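Local structure of amine oxidase domain-containing protein (Pyrococcus furiosus, 3NRN) at residues Ile57-Asp62 and Glu77-Ser81; Phe253-Tyr257 and Ile367-Leu371; Pro280-Ile286 and Phe297-Ala302. The protein is of unknown function but binds AMP and is probably a flavin-dependent oxidoreductase of the amine oxidase family. One frame throughout, in Å; residues are numbered along the deposited sequence.

Interaction 1 (Ile57-Asp62 and Glu77-Ser81); sequences IPHGED and EIVNS
Ile57 opens the contact by crossing Ile78 at about a right angle, the two CD1 methyls 3.4 Å apart, tighter than usual van der Waals packing. Two overlapping beta turns follow, a type I from Ile57 to Gly60 and a type II' from His59 to Asp62. Within them the His59 side chain starts away from the strand, and its ND1 bonds to the carbonyl of Gly179. Gly60 sits at positive phi with its CA 3.2 Å from Asn80 OD1, where any beta carbon would clash with that oxygen. Asn80 CG lies anti to its carbonyl carbon (chi1 -74°), which sets the amide beside Glu61. Asn80 OD1 accepts from Glu61 N (3.0 Å), which lies tilted out of the amide plane. The extended Glu61 chain lays its carboxylate over the Asn80 amide, the planes 19° apart; Glu61 OE1 takes Asn80 N-H on its anti side, at 2.9 Å and nearly straight (169°). Last comes Asp62, whose OD2 is met on its syn side by Asn80 ND2, 3.0 Å away, in a more bent bond. With an alanine in place of Asn80, Glu61 N and the Asp62 carboxylate would probably lose these partners, and the end of the turn could shift. The Asn80 amide thus both accepts and donates, while the backbone N-H of the same residue bonds to Glu61: three hydrogen bonds join the loop before helix 64-72 to edge strand 78-80.

Interaction 2 (Phe253-Tyr257 and Ile367-Leu371); sequences FDRDY and IEWPL
Tyr257 reaches from the first turn of helix 255-262 into the curve of the loop 367-371. Beyond CB, CG lies anti to the backbone N (chi1 -175°) and carries the ring out across the loop. CD1 lies against the CG2 methyl of Ile367 at 3.6 Å, and CE1 has the carbonyl oxygen of Ile367 at its edge. Further out, Pro370 CD lies over the CZ and CE2 side of one face, 3.7 Å from Tyr257 CZ. It stands 4.0 Å from the centroid of the Tyr257 ring and 19° off the normal, a CH-pi contact. This loop leads into strand 374-376, an outermost strand of the parallel five-stranded sheet of the Rossmann-type nucleotide-binding fold, so the contact joins the start of helix 255-262 to the approach to that sheet. At the tip, Tyr257 OH meets the edge of the Trp369 indole, 3.2 Å from CE3. Tyr257 OH is hydrogen-bonded to water 1 (3.0 Å), and that water donates to Ile367 O at 2.9 Å, tying tip and loop carbonyl together. Beside it, Phe253 CE1 lies over a face of the indole, 3.7 Å from Trp369 CH2, the two rings oblique at 57°. Pro370 CG comes to the Phe253 ring at its edge, 3.6 Å from CD1.

Interaction 3 (Pro280-Ile286 and Phe297-Ala302); sequences PRIGNTI and FNEPSA
Three consecutive backbone N-H groups, those of Arg281, Ile282 and Gly283, converge on the single carboxylate of Glu299. Both Ile282 N (3.1 Å) and Gly283 N (2.8 Å) give their hydrogens to Glu299 OE2, approaching from the same face of the carboxylate and well above its plane. Arg281 N bonds to Glu299 OE1, although the position of that oxygen is less certain. The glutamate reaches them stretched out, with CG anti to the backbone N (chi1 180°), and Ile282 slides past it in the opposite direction, CG1 lying 3.3 Å from Glu299 CB. Beyond, Ile282 CD1 touches the edge of the Phe297 ring, 3.7 Å from CE1. Gly283 has a positive phi, a conformation glycine takes more readily than other residues, as the chain turns on toward the strand. Water 2 spans the segments, accepting from Glu299 N (2.7 Å) and donating to the carbonyls of Gly283 and Thr285. The contact closes the open end of a beta hairpin, strands 286-288 and 296-298 of the mixed sheet. Across these segments it is peptide N-H groups that meet the carboxylate of the buried Glu299, while the Arg281 guanidinium leads away, and the N-H dipoles would be expected to stabilise the charged form of Glu299.

How the interactions relate
Interactions 1 and 3 are neighbours on one side of the chain's centre, and Asn284 joins them: its amide bonds to Val79 O and Ser81 OG, linking the three-stranded sheet that holds 78-80 to the mixed sheet that holds 286-288 and 296-298. Interaction 2 lies on the opposite side, its centre about 35 Å from that of interaction 1 and about 42 Å from that of interaction 3. Interaction 3 has the most buried residues, six of eleven touching, and interaction 2 the fewest, two of eight, with three exposed. Polar side chains, mostly meeting backbone N-H groups, join loops to a strand in interaction 1 and to the residue following a strand in interaction 3; aromatic and proline packing with one bridging water serves interaction 2.

Interaction 1 (Ile57-Asp62 and Glu77-Ser81)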
# COMPACT_ATOMS: atom_id res chain seq x y z
N ILE A 57 5.12 6.01 -2.89
CA ILE A 57 3.92 5.58 -3.57
C ILE A 57 4.42 4.68 -4.70
O ILE A 57 5.32 5.06 -5.43
CB ILE A 57 3.13 6.80 -4.10
CG1 ILE A 57 2.72 7.69 -2.92
CG2 ILE A 57 1.91 6.35 -4.91
CD1 ILE A 57 2.05 9.00 -3.31
N PRO A 58 3.84 3.47 -4.85
CA PRO A 58 4.26 2.53 -5.90
C PRO A 58 4.41 3.08 -7.32
O PRO A 58 5.34 2.70 -8.04
CB PRO A 58 3.20 1.43 -5.81
CG PRO A 58 2.81 1.45 -4.36
CD PRO A 58 2.70 2.94 -4.10
N HIS A 59 3.51 3.96 -7.73
CA HIS A 59 3.60 4.51 -9.08
C HIS A 59 3.83 6.02 -9.07
O HIS A 59 3.52 6.71 -10.04
CB HIS A 59 2.33 4.15 -9.86
CG HIS A 59 2.13 2.68 -10.02
ND1 HIS A 59 2.93 1.90 -10.83
CD2 HIS A 59 1.26 1.82 -9.43
CE1 HIS A 59 2.57 0.64 -10.73
NE2 HIS A 59 1.56 0.56 -9.88
N GLY A 60 4.36 6.51 -7.96
CA GLY A 60 4.66 7.93 -7.83
C GLY A 60 3.57 8.93 -8.17
O GLY A 60 2.44 8.86 -7.67
N GLU A 61 3.92 9.87 -9.04
CA GLU A 61 3.04 10.95 -9.47
C GLU A 61 2.02 10.53 -10.51
O GLU A 61 1.10 11.28 -10.83
CB GLU A 61 3.87 12.08 -10.09
CG GLU A 61 5.31 12.17 -9.58
CD GLU A 61 6.18 13.07 -10.45
OE1 GLU A 61 7.40 13.16 -10.18
OE2 GLU A 61 5.65 13.70 -11.41
N ASP A 62 2.18 9.31 -11.02
CA ASP A 62 1.34 8.83 -12.11
C ASP A 62 0.20 7.87 -11.84
O ASP A 62 -0.63 7.65 -12.72
CB ASP A 62 2.27 8.19 -13.15
CG ASP A 62 3.50 9.03 -13.41
OD1 ASP A 62 3.34 10.19 -13.85
OD2 ASP A 62 4.62 8.53 -13.17
N GLU A 77 3.84 17.01 -2.44
CA GLU A 77 4.96 16.88 -3.37
C GLU A 77 5.45 15.45 -3.47
O GLU A 77 6.04 14.92 -2.53
CB GLU A 77 6.12 17.78 -2.97
CG GLU A 77 7.36 17.54 -3.82
CD GLU A 77 8.36 18.68 -3.75
OE1 GLU A 77 8.73 19.07 -2.63
OE2 GLU A 77 8.77 19.17 -4.82
N ILE A 78 5.21 14.86 -4.63
CA ILE A 78 5.60 13.49 -4.93
C ILE A 78 6.58 13.54 -6.10
O ILE A 78 6.25 14.07 -7.16
CB ILE A 78 4.39 12.66 -5.37
CG1 ILE A 78 3.32 12.68 -4.28
CG2 ILE A 78 4.82 11.24 -5.70
CD1 ILE A 78 1.98 12.12 -4.73
N VAL A 79 7.77 12.97 -5.92
CA VAL A 79 8.75 12.98 -7.00
C VAL A 79 9.15 11.56 -7.42
O VAL A 79 9.66 10.79 -6.61
CB VAL A 79 10.04 13.73 -6.58
CG1 VAL A 79 11.06 13.69 -7.71
CG2 VAL A 79 9.70 15.18 -6.21
N ASN A 80 8.90 11.23 -8.69
CA ASN A 80 9.25 9.91 -9.20
C ASN A 80 10.73 9.60 -9.04
O ASN A 80 11.57 10.49 -9.15
CB ASN A 80 8.89 9.79 -10.69
CG ASN A 80 7.40 9.65 -10.92
OD1 ASN A 80 6.65 9.22 -10.04
ND2 ASN A 80 6.96 10.00 -12.13
N SER A 81 11.03 8.33 -8.77
CA SER A 81 12.39 7.86 -8.59
C SER A 81 13.21 8.04 -9.87
O SER A 81 12.75 7.65 -10.94
CB SER A 81 12.37 6.37 -8.22
OG SER A 81 11.66 6.14 -7.02

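Interaction 2 (Phe253-Tyr257 and Ile367-Leu371)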
# COMPACT_ATOMS: atom_id res chain seq x y z
N PHE A 253 -24.50 -12.16 6.27
CA PHE A 253 -23.68 -12.65 5.16
C PHE A 253 -23.96 -14.12 4.83
O PHE A 253 -24.30 -14.90 5.72
CB PHE A 253 -22.19 -12.50 5.51
CG PHE A 253 -21.78 -11.08 5.80
CD1 PHE A 253 -21.39 -10.23 4.77
CD2 PHE A 253 -21.86 -10.57 7.10
CE1 PHE A 253 -21.08 -8.88 5.03
CE2 PHE A 253 -21.57 -9.23 7.37
CZ PHE A 253 -21.18 -8.38 6.33
N ASP A 254 -23.81 -14.48 3.56
CA ASP A 254 -24.02 -15.86 3.11
C ASP A 254 -22.95 -16.75 3.73
O ASP A 254 -21.82 -16.32 3.95
CB ASP A 254 -23.88 -15.97 1.58
CG ASP A 254 -25.04 -15.33 0.84
OD1 ASP A 254 -26.00 -14.86 1.50
OD2 ASP A 254 -24.98 -15.30 -0.40
N ARG A 255 -23.32 -18.00 4.00
CA ARG A 255 -22.42 -18.98 4.59
C ARG A 255 -21.06 -19.10 3.88
O ARG A 255 -20.01 -19.09 4.51
CB ARG A 255 -23.11 -20.36 4.61
CG ARG A 255 -22.21 -21.51 5.07
CD ARG A 255 -22.75 -22.86 4.60
NE ARG A 255 -23.97 -23.26 5.30
CZ ARG A 255 -24.72 -24.30 4.93
NH1 ARG A 255 -24.39 -25.03 3.88
NH2 ARG A 255 -25.81 -24.61 5.63
N ASP A 256 -21.08 -19.21 2.55
CA ASP A 256 -19.83 -19.35 1.83
C ASP A 256 -18.96 -18.10 1.87
O ASP A 256 -17.74 -18.19 1.74
CB ASP A 256 -20.09 -19.78 0.37
CG ASP A 256 -20.73 -18.69 -0.45
OD1 ASP A 256 -21.50 -17.88 0.12
OD2 ASP A 256 -20.49 -18.64 -1.68
N TYR A 257 -19.58 -16.94 2.06
CA TYR A 257 -18.82 -15.70 2.15
C TYR A 257 -18.08 -15.67 3.49
O TYR A 257 -16.91 -15.30 3.57
CB TYR A 257 -19.72 -14.46 2.02
CG TYR A 257 -18.91 -13.18 1.99
CD1 TYR A 257 -18.08 -12.88 0.91
CD2 TYR A 257 -18.91 -12.30 3.08
CE1 TYR A 257 -17.28 -11.74 0.90
CE2 TYR A 257 -18.10 -11.16 3.08
CZ TYR A 257 -17.29 -10.89 1.99
OH TYR A 257 -16.47 -9.78 2.00
N ILE A 367 -15.37 -14.35 -3.60
CA ILE A 367 -16.66 -13.71 -3.45
C ILE A 367 -16.43 -12.24 -3.10
O ILE A 367 -15.67 -11.93 -2.19
CB ILE A 367 -17.47 -14.42 -2.36
CG1 ILE A 367 -17.42 -15.93 -2.61
CG2 ILE A 367 -18.92 -13.94 -2.40
CD1 ILE A 367 -17.99 -16.78 -1.49
N GLU A 368 -17.07 -11.34 -3.84
CA GLU A 368 -16.88 -9.92 -3.57
C GLU A 368 -17.76 -9.42 -2.42
O GLU A 368 -18.70 -10.10 -2.01
CB GLU A 368 -17.15 -9.10 -4.84
CG GLU A 368 -18.61 -8.92 -5.19
CD GLU A 368 -18.78 -8.17 -6.51
OE1 GLU A 368 -19.86 -7.59 -6.74
OE2 GLU A 368 -17.83 -8.16 -7.32
N TRP A 369 -17.43 -8.25 -1.89
CA TRP A 369 -18.20 -7.68 -0.78
C TRP A 369 -19.65 -7.64 -1.25
O TRP A 369 -19.95 -7.10 -2.29
CB TRP A 369 -17.70 -6.27 -0.45
CG TRP A 369 -18.45 -5.63 0.68
CD1 TRP A 369 -19.37 -4.63 0.60
CD2 TRP A 369 -18.33 -5.96 2.07
NE1 TRP A 369 -19.84 -4.31 1.85
CE2 TRP A 369 -19.22 -5.11 2.77
CE3 TRP A 369 -17.58 -6.89 2.79
CZ2 TRP A 369 -19.36 -5.16 4.16
CZ3 TRP A 369 -17.72 -6.94 4.18
CH2 TRP A 369 -18.60 -6.08 4.85
N PRO A 370 -20.57 -8.23 -0.46
CA PRO A 370 -22.00 -8.30 -0.77
C PRO A 370 -22.95 -7.13 -0.48
O PRO A 370 -24.03 -7.06 -1.07
CB PRO A 370 -22.44 -9.55 -0.02
CG PRO A 370 -21.66 -9.41 1.26
CD PRO A 370 -20.27 -8.96 0.79
N LEU A 371 -22.58 -6.21 0.42
CA LEU A 371 -23.48 -5.11 0.77
C LEU A 371 -23.27 -3.83 -0.04
O LEU A 371 -22.20 -3.62 -0.62
CB LEU A 371 -23.35 -4.81 2.27
CG LEU A 371 -23.62 -6.03 3.14
CD1 LEU A 371 -23.44 -5.69 4.61
CD2 LEU A 371 -25.05 -6.52 2.88
O HOH W 1 -14.84 -9.64 -0.53

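Interaction 3 (Pro280-Ile286 and Phe297-Ala302)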
# COMPACT_ATOMS: atom_id res chain seq x y z
N PRO A 280 23.53 10.53 0.99
CA PRO A 280 22.64 9.52 0.40
C PRO A 280 23.44 8.51 -0.40
O PRO A 280 24.32 8.88 -1.19
CB PRO A 280 21.70 10.36 -0.47
CG PRO A 280 22.53 11.56 -0.82
CD PRO A 280 23.19 11.87 0.49
N ARG A 281 23.14 7.23 -0.20
CA ARG A 281 23.86 6.16 -0.88
C ARG A 281 23.19 5.66 -2.15
O ARG A 281 23.85 5.05 -3.00
CB ARG A 281 24.05 4.98 0.08
CG ARG A 281 24.77 5.32 1.38
CD ARG A 281 26.16 5.90 1.12
NE ARG A 281 26.84 6.29 2.35
CZ ARG A 281 27.43 5.43 3.19
NH1 ARG A 281 27.43 4.13 2.93
NH2 ARG A 281 28.02 5.89 4.29
N ILE A 282 21.89 5.89 -2.31
CA ILE A 282 21.22 5.42 -3.51
C ILE A 282 20.37 6.48 -4.19
O ILE A 282 20.05 6.37 -5.38
CB ILE A 282 20.35 4.17 -3.20
CG1 ILE A 282 19.25 4.52 -2.20
CG2 ILE A 282 21.23 3.06 -2.60
CD1 ILE A 282 18.31 3.37 -1.90
N GLY A 283 20.00 7.52 -3.45
CA GLY A 283 19.19 8.58 -4.03
C GLY A 283 17.73 8.18 -4.17
O GLY A 283 17.30 7.16 -3.62
N ASN A 284 16.96 8.98 -4.91
CA ASN A 284 15.54 8.72 -5.12
C ASN A 284 15.32 7.56 -6.08
O ASN A 284 15.15 7.76 -7.29
CB ASN A 284 14.83 9.96 -5.66
CG ASN A 284 13.33 9.77 -5.79
OD1 ASN A 284 12.80 8.71 -5.46
ND2 ASN A 284 12.65 10.80 -6.29
N THR A 285 15.31 6.34 -5.54
CA THR A 285 15.10 5.13 -6.33
C THR A 285 14.86 3.98 -5.36
O THR A 285 14.96 4.16 -4.15
CB THR A 285 16.34 4.80 -7.20
OG1 THR A 285 16.80 5.98 -7.86
CG2 THR A 285 16.00 3.76 -8.26
N ILE A 286 14.54 2.81 -5.89
CA ILE A 286 14.36 1.63 -5.05
C ILE A 286 15.34 0.59 -5.56
O ILE A 286 15.67 0.57 -6.74
CB ILE A 286 12.93 1.05 -5.16
CG1 ILE A 286 12.58 0.79 -6.62
CG2 ILE A 286 11.94 1.99 -4.51
CD1 ILE A 286 11.21 0.18 -6.82
N PHE A 297 14.96 -2.25 -0.94
CA PHE A 297 15.06 -1.13 -0.01
C PHE A 297 15.06 0.20 -0.75
O PHE A 297 15.32 0.25 -1.95
CB PHE A 297 16.31 -1.27 0.87
CG PHE A 297 17.61 -1.25 0.10
CD1 PHE A 297 18.20 -0.04 -0.27
CD2 PHE A 297 18.26 -2.44 -0.23
CE1 PHE A 297 19.41 -0.02 -0.96
CE2 PHE A 297 19.47 -2.43 -0.92
CZ PHE A 297 20.05 -1.21 -1.28
N ASN A 298 14.76 1.27 -0.02
CA ASN A 298 14.74 2.61 -0.59
C ASN A 298 15.46 3.56 0.37
O ASN A 298 15.96 3.14 1.42
CB ASN A 298 13.29 3.07 -0.83
CG ASN A 298 12.60 3.57 0.44
OD1 ASN A 298 12.91 3.15 1.54
ND2 ASN A 298 11.63 4.46 0.26
N GLU A 299 15.52 4.83 -0.01
CA GLU A 299 16.19 5.85 0.79
C GLU A 299 15.31 7.11 0.77
O GLU A 299 15.60 8.07 0.05
CB GLU A 299 17.57 6.14 0.19
CG GLU A 299 18.40 7.19 0.90
CD GLU A 299 19.82 7.23 0.38
OE1 GLU A 299 20.71 6.63 1.03
OE2 GLU A 299 20.05 7.84 -0.68
N PRO A 300 14.24 7.11 1.57
CA PRO A 300 13.28 8.22 1.66
C PRO A 300 13.86 9.62 1.87
O PRO A 300 13.30 10.60 1.36
CB PRO A 300 12.34 7.79 2.79
CG PRO A 300 13.22 6.94 3.65
CD PRO A 300 14.00 6.13 2.65
N SER A 301 14.97 9.72 2.59
CA SER A 301 15.59 11.02 2.85
C SER A 301 16.30 11.57 1.60
O SER A 301 16.80 12.69 1.61
CB SER A 301 16.60 10.91 3.99
OG SER A 301 17.65 10.03 3.64
N ALA A 302 16.33 10.77 0.54
CA ALA A 302 16.97 11.19 -0.70
C ALA A 302 16.18 12.33 -1.33
O ALA A 302 16.65 12.98 -2.26
CB ALA A 302 17.05 10.02 -1.67
O HOH W 2 14.83 6.05 -2.35